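Local coordinates for protein diguanylate cyclase with PAS/PAC sensor (Marinobacter aquaeolei, PDB 3H9W) that probably makes cyclic di-GMP from two GTP molecules through its GGDEF domain, the piece here being its N-terminal PAS sensor domain, at residues A68-L73 / V80-V85; D84-V89 / E97-F102. One frame throughout, in Å; residues are numbered along the deposited sequence.

Interaction 1: residues A68-L73 / V80-V85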
ATOM      1  N   ALA A  68      -3.953  -8.653  -5.940  1.00 19.08           N
ATOM      2  CA  ALA A  68      -3.809  -9.998  -6.481  1.00 17.73           C
ATOM      3  C   ALA A  68      -2.631 -10.716  -5.848  1.00 22.10           C
ATOM      4  O   ALA A  68      -1.610 -10.103  -5.531  1.00 24.38           O
ATOM      5  CB  ALA A  68      -3.617  -9.941  -8.006  1.00 22.23           C
ATOM      6  N   ASP A  69      -2.791 -12.020  -5.655  1.00 20.56           N
ATOM      7  CA  ASP A  69      -1.746 -12.857  -5.086  1.00 20.30           C
ATOM      8  C   ASP A  69      -1.211 -13.714  -6.221  1.00 20.84           C
ATOM      9  O   ASP A  69      -1.982 -14.351  -6.937  1.00 21.34           O
ATOM     10  CB  ASP A  69      -2.318 -13.774  -3.998  1.00 23.82           C
ATOM     11  CG  ASP A  69      -2.702 -13.028  -2.737  1.00 29.46           C
ATOM     12  OD1 ASP A  69      -2.785 -11.782  -2.778  1.00 27.66           O
ATOM     13  OD2 ASP A  69      -2.923 -13.694  -1.703  1.00 23.61           O
ATOM     14  N   TYR A  70       0.105 -13.724  -6.394  1.00 21.40           N
ATOM     15  CA  TYR A  70       0.700 -14.523  -7.454  1.00 23.67           C
ATOM     16  C   TYR A  70       2.155 -14.859  -7.165  1.00 26.45           C
ATOM     17  O   TYR A  70       2.782 -14.310  -6.247  1.00 18.82           O
ATOM     18  CB  TYR A  70       0.606 -13.789  -8.800  1.00 20.40           C
ATOM     19  CG  TYR A  70       1.231 -12.419  -8.767  1.00 18.59           C
ATOM     20  CD1 TYR A  70       0.468 -11.289  -8.468  1.00 17.18           C
ATOM     21  CD2 TYR A  70       2.604 -12.256  -8.960  1.00 19.57           C
ATOM     22  CE1 TYR A  70       1.060 -10.033  -8.356  1.00 17.10           C
ATOM     23  CE2 TYR A  70       3.202 -10.997  -8.852  1.00 15.98           C
ATOM     24  CZ  TYR A  70       2.420  -9.895  -8.544  1.00 16.13           C
ATOM     25  OH  TYR A  70       3.016  -8.659  -8.393  1.00 20.13           O
ATOM     26  N   ARG A  71       2.682 -15.780  -7.963  1.00 17.98           N
ATOM     27  CA  ARG A  71       4.057 -16.212  -7.843  1.00 21.45           C
ATOM     28  C   ARG A  71       4.910 -15.354  -8.761  1.00 25.98           C
ATOM     29  O   ARG A  71       4.778 -15.410  -9.988  1.00 26.65           O
ATOM     30  CB  ARG A  71       4.166 -17.694  -8.229  1.00 28.75           C
ATOM     31  CG  ARG A  71       3.515 -18.623  -7.209  1.00 21.40           C
ATOM     32  CD  ARG A  71       2.968 -19.894  -7.839  1.00 31.75           C
ATOM     33  NE  ARG A  71       1.782 -19.644  -8.666  1.00 24.37           N
ATOM     34  CZ  ARG A  71       1.100 -20.600  -9.291  1.00 34.64           C
ATOM     35  NH1 ARG A  71       1.483 -21.868  -9.182  1.00 26.37           N
ATOM     36  NH2 ARG A  71       0.047 -20.294 -10.033  1.00 28.37           N
ATOM     37  N   ALA A  72       5.766 -14.534  -8.159  1.00 20.82           N
ATOM     38  CA  ALA A  72       6.653 -13.665  -8.918  1.00 24.39           C
ATOM     39  C   ALA A  72       7.907 -14.455  -9.240  1.00 18.81           C
ATOM     40  O   ALA A  72       8.321 -15.322  -8.471  1.00 24.07           O
ATOM     41  CB  ALA A  72       7.015 -12.418  -8.091  1.00 23.15           C
ATOM     42  N   LEU A  73       8.509 -14.149 -10.377  1.00 19.98           N
ATOM     43  CA  LEU A  73       9.712 -14.840 -10.820  1.00 20.41           C
ATOM     44  C   LEU A  73      10.976 -14.144 -10.342  1.00 22.64           C
ATOM     45  O   LEU A  73      11.207 -12.976 -10.653  1.00 22.48           O
ATOM     46  CB  LEU A  73       9.723 -14.914 -12.351  1.00 21.45           C
ATOM     47  CG  LEU A  73      10.927 -15.589 -13.004  1.00 24.44           C
ATOM     48  CD1 LEU A  73      10.985 -17.055 -12.581  1.00 29.28           C
ATOM     49  CD2 LEU A  73      10.818 -15.472 -14.512  1.00 27.52           C
ATOM     50  N   VAL A  80       8.494 -16.554  -5.993  1.00 19.13           N
ATOM     51  CA  VAL A  80       8.227 -15.952  -4.693  1.00 16.36           C
ATOM     52  C   VAL A  80       6.781 -15.453  -4.676  1.00 18.90           C
ATOM     53  O   VAL A  80       6.365 -14.699  -5.555  1.00 18.89           O
ATOM     54  CB  VAL A  80       9.160 -14.746  -4.416  1.00 23.56           C
ATOM     55  CG1 VAL A  80       8.851 -14.142  -3.037  1.00 21.14           C
ATOM     56  CG2 VAL A  80      10.608 -15.184  -4.494  1.00 24.64           C
ATOM     57  N   TRP A  81       6.024 -15.889  -3.674  1.00 16.69           N
ATOM     58  CA  TRP A  81       4.636 -15.487  -3.527  1.00 18.97           C
ATOM     59  C   TRP A  81       4.538 -14.027  -3.125  1.00 24.70           C
ATOM     60  O   TRP A  81       5.059 -13.620  -2.084  1.00 23.06           O
ATOM     61  CB  TRP A  81       3.938 -16.344  -2.474  1.00 21.59           C
ATOM     62  CG  TRP A  81       3.410 -17.624  -3.028  1.00 24.89           C
ATOM     63  CD1 TRP A  81       3.952 -18.872  -2.890  1.00 25.33           C
ATOM     64  CD2 TRP A  81       2.231 -17.783  -3.824  1.00 22.84           C
ATOM     65  NE1 TRP A  81       3.178 -19.800  -3.546  1.00 20.23           N
ATOM     66  CE2 TRP A  81       2.115 -19.159  -4.129  1.00 26.03           C
ATOM     67  CE3 TRP A  81       1.257 -16.895  -4.308  1.00 21.01           C
ATOM     68  CZ2 TRP A  81       1.062 -19.670  -4.901  1.00 28.39           C
ATOM     69  CZ3 TRP A  81       0.210 -17.402  -5.077  1.00 25.49           C
ATOM     70  CH2 TRP A  81       0.122 -18.780  -5.364  1.00 27.14           C
ATOM     71  N   ILE A  82       3.845 -13.254  -3.947  1.00 19.28           N
ATOM     72  CA  ILE A  82       3.681 -11.831  -3.713  1.00 20.93           C
ATOM     73  C   ILE A  82       2.223 -11.391  -3.778  1.00 15.42           C
ATOM     74  O   ILE A  82       1.411 -11.972  -4.499  1.00 19.26           O
ATOM     75  CB  ILE A  82       4.508 -11.024  -4.759  1.00 18.65           C
ATOM     76  CG1 ILE A  82       5.984 -11.025  -4.345  1.00 22.46           C
ATOM     77  CG2 ILE A  82       3.961  -9.604  -4.903  1.00 21.33           C
ATOM     78  CD1 ILE A  82       6.873 -10.151  -5.197  1.00 28.81           C
ATOM     79  N   ARG A  83       1.901 -10.375  -2.986  1.00 17.95           N
ATOM     80  CA  ARG A  83       0.574  -9.787  -2.979  1.00 16.51           C
ATOM     81  C   ARG A  83       0.807  -8.373  -3.489  1.00 18.18           C
ATOM     82  O   ARG A  83       1.595  -7.625  -2.916  1.00 19.85           O
ATOM     83  CB  ARG A  83      -0.018  -9.729  -1.563  1.00 19.36           C
ATOM     84  CG  ARG A  83      -1.345  -8.940  -1.471  1.00 25.00           C
ATOM     85  CD  ARG A  83      -2.094  -9.262  -0.176  1.00 33.00           C
ATOM     86  NE  ARG A  83      -2.399 -10.690  -0.139  1.00 24.05           N
ATOM     87  CZ  ARG A  83      -2.204 -11.488   0.906  1.00 28.52           C
ATOM     88  NH1 ARG A  83      -1.708 -11.009   2.041  1.00 26.37           N
ATOM     89  NH2 ARG A  83      -2.464 -12.783   0.789  1.00 23.97           N
ATOM     90  N   ASP A  84       0.139  -8.024  -4.579  1.00 18.02           N
ATOM     91  CA  ASP A  84       0.267  -6.698  -5.162  1.00 19.98           C
ATOM     92  C   ASP A  84      -1.044  -5.986  -4.817  1.00 24.64           C
ATOM     93  O   ASP A  84      -2.128  -6.497  -5.110  1.00 20.29           O
ATOM     94  CB  ASP A  84       0.457  -6.835  -6.678  1.00 18.95           C
ATOM     95  CG  ASP A  84       0.890  -5.544  -7.346  1.00 23.61           C
ATOM     96  OD1 ASP A  84       1.199  -4.563  -6.642  1.00 24.29           O
ATOM     97  OD2 ASP A  84       0.930  -5.517  -8.597  1.00 23.02           O
ATOM     98  N   VAL A  85      -0.936  -4.829  -4.164  1.00 21.14           N
ATOM     99  CA  VAL A  85      -2.094  -4.038  -3.753  1.00 21.99           C
ATOM    100  C   VAL A  85      -2.053  -2.737  -4.518  1.00 17.34           C
ATOM    101  O   VAL A  85      -1.063  -2.009  -4.463  1.00 16.36           O
ATOM    102  CB  VAL A  85      -2.065  -3.741  -2.245  1.00 26.68           C
ATOM    103  CG1 VAL A  85      -3.312  -2.958  -1.846  1.00 25.69           C
ATOM    104  CG2 VAL A  85      -1.996  -5.048  -1.468  1.00 25.20           C
TER
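R83 starts with CG anti to its backbone N (chi1 172°) and bends at chi3, which turns its guanidinium side-on to D69. CG of D69 lies anti to its carbonyl carbon (chi1 -71°), which sets the carboxylate alongside the R83 guanidinium. Two nitrogens of R83 hold the two oxygens of D69. R83 NE reaches D69 OD1 at 2.9 Å, and R83 NH2 reaches D69 OD2 at 2.7 Å. Both oxygens are met on their syn side, and the two planes are 36° apart, a twisted bidentate salt bridge. R83 NH2 also bridges to E109, a residue of the C-terminal tag. A leucine in place of R83 would probably leave the D69 carboxylate without its countercharge and free to turn.

R71 is laid along W81 on the same face of the sheet as D69 and R83. R71 CG sits over the six-membered ring of W81, 3.5 Å from its centroid, a CH-pi contact. The guanidinium is almost parallel to the indole, and R71 NE goes on to a salt bridge with D48.

Y70, I82, A72 and D84 lie on the other face. Y70 OH touches I82 CG2 at 3.7 Å, while D84 CB comes to the edge of the tyrosine ring at CE1. The hydroxyl is hydrogen-bonded to W40 NE1. A72 CB meets I82 CD1 at 3.7 Å. Helices 22-27 and 46-61 pack on this side.

Six backbone hydrogen bonds join the strands, and I82 N to Y70 O is short at 2.7 Å and nearly straight. Hydrogen-bonded and non-hydrogen-bonded pairs alternate from A68-D84 to A72-V80. This is an antiparallel beta hairpin of the PAS fold, with its helices packed against one sheet face.

Interaction 2: residues D84-V89 / E97-F102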
ATOM      1  N   ASP A  84       0.139  -8.024  -4.579  1.00 18.02           N
ATOM      2  CA  ASP A  84       0.267  -6.698  -5.162  1.00 19.98           C
ATOM      3  C   ASP A  84      -1.044  -5.986  -4.817  1.00 24.64           C
ATOM      4  O   ASP A  84      -2.128  -6.497  -5.110  1.00 20.29           O
ATOM      5  CB  ASP A  84       0.457  -6.835  -6.678  1.00 18.95           C
ATOM      6  CG  ASP A  84       0.890  -5.544  -7.346  1.00 23.61           C
ATOM      7  OD1 ASP A  84       1.199  -4.563  -6.642  1.00 24.29           O
ATOM      8  OD2 ASP A  84       0.930  -5.517  -8.597  1.00 23.02           O
ATOM      9  N   VAL A  85      -0.936  -4.829  -4.164  1.00 21.14           N
ATOM     10  CA  VAL A  85      -2.094  -4.038  -3.753  1.00 21.99           C
ATOM     11  C   VAL A  85      -2.053  -2.737  -4.518  1.00 17.34           C
ATOM     12  O   VAL A  85      -1.063  -2.009  -4.463  1.00 16.36           O
ATOM     13  CB  VAL A  85      -2.065  -3.741  -2.245  1.00 26.68           C
ATOM     14  CG1 VAL A  85      -3.312  -2.958  -1.846  1.00 25.69           C
ATOM     15  CG2 VAL A  85      -1.996  -5.048  -1.468  1.00 25.20           C
ATOM     16  N   VAL A  86      -3.148  -2.445  -5.213  1.00 22.30           N
ATOM     17  CA  VAL A  86      -3.217  -1.281  -6.080  1.00 21.12           C
ATOM     18  C   VAL A  86      -4.314  -0.267  -5.825  1.00 20.51           C
ATOM     19  O   VAL A  86      -5.490  -0.615  -5.706  1.00 18.21           O
ATOM     20  CB  VAL A  86      -3.377  -1.725  -7.552  1.00 20.49           C
ATOM     21  CG1 VAL A  86      -3.254  -0.523  -8.472  1.00 24.19           C
ATOM     22  CG2 VAL A  86      -2.327  -2.781  -7.889  1.00 22.19           C
ATOM     23  N   HIS A  87      -3.911   0.996  -5.763  1.00 24.30           N
ATOM     24  CA  HIS A  87      -4.848   2.093  -5.604  1.00 19.93           C
ATOM     25  C   HIS A  87      -4.818   2.831  -6.941  1.00 18.57           C
ATOM     26  O   HIS A  87      -3.740   3.117  -7.460  1.00 22.05           O
ATOM     27  CB  HIS A  87      -4.415   3.044  -4.496  1.00 19.24           C
ATOM     28  CG  HIS A  87      -5.240   4.292  -4.437  1.00 23.99           C
ATOM     29  ND1 HIS A  87      -4.707   5.546  -4.634  1.00 29.85           N
ATOM     30  CD2 HIS A  87      -6.571   4.472  -4.264  1.00 28.28           C
ATOM     31  CE1 HIS A  87      -5.674   6.446  -4.587  1.00 23.97           C
ATOM     32  NE2 HIS A  87      -6.814   5.821  -4.364  1.00 26.89           N
ATOM     33  N   VAL A  88      -5.990   3.125  -7.499  1.00 22.33           N
ATOM     34  CA  VAL A  88      -6.079   3.827  -8.782  1.00 22.27           C
ATOM     35  C   VAL A  88      -6.293   5.320  -8.555  1.00 28.32           C
ATOM     36  O   VAL A  88      -7.221   5.715  -7.858  1.00 27.88           O
ATOM     37  CB  VAL A  88      -7.250   3.305  -9.632  1.00 26.21           C
ATOM     38  CG1 VAL A  88      -7.201   3.928 -11.017  1.00 29.06           C
ATOM     39  CG2 VAL A  88      -7.199   1.788  -9.721  1.00 29.01           C
ATOM     40  N   VAL A  89      -5.430   6.135  -9.152  1.00 30.83           N
ATOM     41  CA  VAL A  89      -5.508   7.588  -9.021  1.00 34.77           C
ATOM     42  C   VAL A  89      -6.077   8.224 -10.289  1.00 35.15           C
ATOM     43  O   VAL A  89      -5.659   7.890 -11.398  1.00 31.89           O
ATOM     44  CB  VAL A  89      -4.116   8.196  -8.768  1.00 38.54           C
ATOM     45  CG1 VAL A  89      -4.230   9.697  -8.520  1.00 31.72           C
ATOM     46  CG2 VAL A  89      -3.454   7.501  -7.592  1.00 30.00           C
ATOM     47  N   GLU A  97      -5.125   8.290 -14.050  1.00 35.20           N
ATOM     48  CA  GLU A  97      -3.839   8.931 -14.271  1.00 36.40           C
ATOM     49  C   GLU A  97      -2.645   8.076 -13.860  1.00 36.83           C
ATOM     50  O   GLU A  97      -1.594   8.110 -14.499  1.00 34.47           O
ATOM     51  CB  GLU A  97      -3.816  10.258 -13.515  1.00 39.95           C
ATOM     52  CG  GLU A  97      -2.516  11.025 -13.579  1.00 52.60           C
ATOM     53  CD  GLU A  97      -2.645  12.392 -12.941  1.00 59.64           C
ATOM     54  OE1 GLU A  97      -3.086  12.456 -11.773  1.00 55.92           O
ATOM     55  OE2 GLU A  97      -2.308  13.397 -13.604  1.00 62.78           O
ATOM     56  N   ALA A  98      -2.800   7.307 -12.791  1.00 31.05           N
ATOM     57  CA  ALA A  98      -1.704   6.477 -12.340  1.00 31.36           C
ATOM     58  C   ALA A  98      -2.169   5.379 -11.414  1.00 23.50           C
ATOM     59  O   ALA A  98      -3.323   5.351 -10.987  1.00 27.28           O
ATOM     60  CB  ALA A  98      -0.658   7.332 -11.644  1.00 24.99           C
ATOM     61  N   LEU A  99      -1.249   4.466 -11.124  1.00 23.83           N
ATOM     62  CA  LEU A  99      -1.496   3.349 -10.225  1.00 19.41           C
ATOM     63  C   LEU A  99      -0.395   3.437  -9.172  1.00 19.93           C
ATOM     64  O   LEU A  99       0.778   3.579  -9.510  1.00 26.84           O
ATOM     65  CB  LEU A  99      -1.386   2.026 -10.988  1.00 21.17           C
ATOM     66  CG  LEU A  99      -2.305   1.844 -12.198  1.00 25.29           C
ATOM     67  CD1 LEU A  99      -1.971   0.532 -12.903  1.00 24.92           C
ATOM     68  CD2 LEU A  99      -3.766   1.858 -11.754  1.00 18.55           C
ATOM     69  N   ILE A 100      -0.774   3.364  -7.902  1.00 21.27           N
ATOM     70  CA  ILE A 100       0.189   3.450  -6.808  1.00 24.91           C
ATOM     71  C   ILE A 100      -0.106   2.344  -5.806  1.00 21.76           C
ATOM     72  O   ILE A 100      -1.264   2.075  -5.499  1.00 23.49           O
ATOM     73  CB  ILE A 100       0.072   4.795  -6.059  1.00 31.53           C
ATOM     74  CG1 ILE A 100      -1.314   4.898  -5.414  1.00 33.87           C
ATOM     75  CG2 ILE A 100       0.259   5.948  -7.024  1.00 44.28           C
ATOM     76  CD1 ILE A 100      -1.408   5.909  -4.289  1.00 46.74           C
ATOM     77  N   GLY A 101       0.930   1.710  -5.282  1.00 22.02           N
ATOM     78  CA  GLY A 101       0.675   0.659  -4.324  1.00 22.79           C
ATOM     79  C   GLY A 101       1.911   0.053  -3.718  1.00 22.80           C
ATOM     80  O   GLY A 101       2.977   0.673  -3.683  1.00 22.48           O
ATOM     81  N   PHE A 102       1.763  -1.177  -3.245  1.00 15.51           N
ATOM     82  CA  PHE A 102       2.863  -1.895  -2.621  1.00 14.99           C
ATOM     83  C   PHE A 102       2.845  -3.357  -3.039  1.00 15.34           C
ATOM     84  O   PHE A 102       1.790  -3.915  -3.326  1.00 18.47           O
ATOM     85  CB  PHE A 102       2.722  -1.879  -1.092  1.00 17.77           C
ATOM     86  CG  PHE A 102       2.923  -0.536  -0.454  1.00 20.04           C
ATOM     87  CD1 PHE A 102       4.196  -0.057  -0.202  1.00 24.18           C
ATOM     88  CD2 PHE A 102       1.830   0.228  -0.060  1.00 32.08           C
ATOM     89  CE1 PHE A 102       4.384   1.175   0.442  1.00 30.46           C
ATOM     90  CE2 PHE A 102       2.004   1.460   0.582  1.00 29.46           C
ATOM     91  CZ  PHE A 102       3.286   1.925   0.830  1.00 29.32           C
TER
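I100 runs alongside H87. I100 CD1 meets the edge of the imidazole, 3.3 Å from H87 ND1. I100 CG1 lies between its own backbone N and carbonyl carbon (chi1 63°), which carries the ethyl branch over to the histidine. V89 CG2 packs on I100 CG1 at 4.0 Å, the two side chains crossing at about a right angle.

The other face of the sheet carries L99, V86 and V88. L99 CB touches V86 CG1. The L99 CD2 methyl lies 4.0 Å from V88 CG2, with the two side chains alongside each other. This gives a small aliphatic patch, with W7 next to V86 and W11 next to L99.

Behind the side chains, backbone bonds fix the register. H87 and I100 form a hydrogen-bonded pair, with H87 N to I100 O at 2.9 Å. V85 N reaches F102 O in a nearly straight bond. G101 stands opposite V86, and G101 CA comes 3.2 Å from V85 O as a CA-H...O contact. At the far end V89 O takes two donors, E97 N at 2.7 Å and A98 N at 3.2 Å. E97 and A98 thus both face V89, a classic beta bulge.

Further out, D65 OD1 accepts from V88 N, and strand 5-10 bonds to the other edge of 97-102, through L99 with I9 and G101 with W7. On the face of H87 and I100 the second subunit takes over. The H87 ring meets Y18 of that subunit, and I100 and F102 pack on their own counterparts there. The contact is a bulged antiparallel hairpin of the PAS sheet, and one of its faces forms part of the dimer interface.

Interactions 1 and 2 are successive hairpins of one antiparallel sheet, with centres about 15 Å apart. Along the chain, strand 66-73 comes first, then 79-90, then 96-105. The long middle strand serves both: its first half pairs in 68-73 / 80-85, its second half in 84-89 / 97-102. They overlap at D84 and V85. Strand 66-73 is an outermost strand within the chain, whereas 96-105 lies inside the sheet, between 79-90 and 5-10. Both contacts also touch the second subunit. Together they form three neighbouring strands of the PAS domain, running from the outermost strand 66-73, with helices on one face, to the strands whose H87 and I100 face meets the second subunit.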